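Local coordinates for protein Xaa-Pro dipeptidase (Mycobacterium tuberculosis, PDB 5E2C) that probably acts as a metal-dependent exopeptidase of the Xaa-Pro dipeptidase family, represented here by its creatinase/prolidase-type N-terminal domain alone, at residues A[52-55]-A[61-64]. Sequence-based numbering, arbitrary orientation.
Sequences LATD and QAAS
Ala62 sets its methyl group against Leu52 and Thr54, and this small apolar contact packs the helix of a beta-alpha-beta unit onto its first strand. The unit runs from strand 51-54 through helix 59-65 to strand 70-73, its two strands parallel neighbours in the mixed sheet of the creatinase/prolidase N-terminal domain.

The touching is all methyl to methyl. Leu52 and Thr54, two apart on the strand, both point toward the helix, while Ala53 between them points away and packs on Val77 and Leu81 of helix 77-87. With CG of Leu52 anti to the backbone nitrogen (chi1 -179°) the side chain extends toward the helix, and its CD2 branch lies 4.1 Å from Ala62 CB. On the helix side a single methyl group makes the contact, and Thr54 CA and Ala62 CA lie 7.8 Å apart. Phe34 touches all three side chains, and Val71 of the next strand packs on both Leu52 and Ala62; all three residues are buried.

The polar atoms at the strand end turn to other partners. Thr54 OG1 hydrogen-bonds to the backbone oxygen of Asn38, and Asp55, just past the strand, bonds to the Asn38 side chain and forms a salt bridge with Arg57. The torsion that turns the Thr54 hydroxyl anti to N (chi1 -173°) leaves the other branch to meet the helix, Thr54 CG2 lying 4.1 Å from Ala62 CB.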
ATOM      1  N   LEU A  52      16.953  -8.070  10.839  1.00 10.36           N
ATOM      2  CA  LEU A  52      15.848  -7.227  11.308  1.00 10.76           C
ATOM      3  C   LEU A  52      16.260  -5.770  11.162  1.00 10.85           C
ATOM      4  O   LEU A  52      17.398  -5.433  11.429  1.00 12.17           O
ATOM      5  CB  LEU A  52      15.535  -7.542  12.772  1.00 10.59           C
ATOM      6  CG  LEU A  52      14.393  -6.775  13.435  1.00 10.88           C
ATOM      7  CD1 LEU A  52      13.052  -7.229  12.889  1.00 11.43           C
ATOM      8  CD2 LEU A  52      14.441  -7.031  14.934  1.00 12.74           C
ATOM      9  N   ALA A  53      15.348  -4.921  10.700  1.00 10.42           N
ATOM     10  CA  ALA A  53      15.561  -3.485  10.680  1.00  9.45           C
ATOM     11  C   ALA A  53      14.437  -2.784  11.423  1.00  9.72           C
ATOM     12  O   ALA A  53      13.245  -3.110  11.262  1.00 10.06           O
ATOM     13  CB  ALA A  53      15.661  -2.957   9.258  1.00  9.92           C
ATOM     14  N   THR A  54      14.828  -1.823  12.248  1.00  9.44           N
ATOM     15  CA  THR A  54      13.880  -0.958  12.937  1.00 10.46           C
ATOM     16  C   THR A  54      14.503   0.414  13.102  1.00 12.24           C
ATOM     17  O   THR A  54      15.600   0.652  12.634  1.00 12.25           O
ATOM     18  CB  THR A  54      13.433  -1.563  14.285  1.00 11.51           C
ATOM     19  OG1 THR A  54      12.384  -0.759  14.838  1.00 12.35           O
ATOM     20  CG2 THR A  54      14.581  -1.638  15.265  1.00 11.60           C
ATOM     21  N   ASP A  55      13.793   1.341  13.716  1.00 15.03           N
ATOM     22  CA  ASP A  55      14.364   2.671  13.922  1.00 16.36           C
ATOM     23  C   ASP A  55      14.880   2.832  15.358  1.00 15.93           C
ATOM     24  O   ASP A  55      14.729   1.939  16.193  1.00 14.61           O
ATOM     25  CB  ASP A  55      13.364   3.752  13.514  1.00 20.19           C
ATOM     26  CG  ASP A  55      12.093   3.726  14.338  1.00 20.21           C
ATOM     27  OD1 ASP A  55      12.162   4.104  15.505  1.00 20.42           O
ATOM     28  OD2 ASP A  55      11.013   3.379  13.803  1.00 23.69           O
ATOM     29  N   GLN A  61      14.754  -2.503  22.541  1.00 14.06           N
ATOM     30  CA  GLN A  61      13.722  -3.540  22.450  1.00 13.42           C
ATOM     31  C   GLN A  61      14.099  -4.636  21.462  1.00 12.63           C
ATOM     32  O   GLN A  61      13.883  -5.811  21.725  1.00 12.11           O
ATOM     33  CB  GLN A  61      12.377  -2.944  22.051  1.00 13.74           C
ATOM     34  CG  GLN A  61      11.227  -3.938  22.073  1.00 14.21           C
ATOM     35  CD  GLN A  61       9.874  -3.279  21.924  1.00 16.55           C
ATOM     36  OE1 GLN A  61       9.665  -2.141  22.381  1.00 18.82           O
ATOM     37  NE2 GLN A  61       8.940  -3.977  21.304  1.00 15.82           N
ATOM     38  N   ALA A  62      14.642  -4.258  20.312  1.00 11.92           N
ATOM     39  CA  ALA A  62      15.055  -5.258  19.335  1.00 12.12           C
ATOM     40  C   ALA A  62      16.194  -6.103  19.907  1.00 12.14           C
ATOM     41  O   ALA A  62      16.277  -7.304  19.664  1.00 12.33           O
ATOM     42  CB  ALA A  62      15.467  -4.600  18.024  1.00 12.04           C
ATOM     43  N   ALA A  63      17.066  -5.482  20.697  1.00 12.74           N
ATOM     44  CA  ALA A  63      18.174  -6.213  21.290  1.00 13.28           C
ATOM     45  C   ALA A  63      17.697  -7.269  22.283  1.00 12.08           C
ATOM     46  O   ALA A  63      18.257  -8.360  22.323  1.00 14.72           O
ATOM     47  CB  ALA A  63      19.165  -5.269  21.955  1.00 14.21           C
ATOM     48  N   SER A  64      16.678  -6.951  23.074  1.00 11.93           N
ATOM     49  CA  SER A  64      16.139  -7.896  24.052  1.00 12.78           C
ATOM     50  C   SER A  64      15.173  -8.912  23.451  1.00 13.50           C
ATOM     51  O   SER A  64      15.133 -10.047  23.913  1.00 12.43           O
ATOM     52  CB  SER A  64      15.460  -7.185  25.235  1.00 14.05           C
ATOM     53  OG  SER A  64      14.285  -6.515  24.850  1.00 13.16           O
TER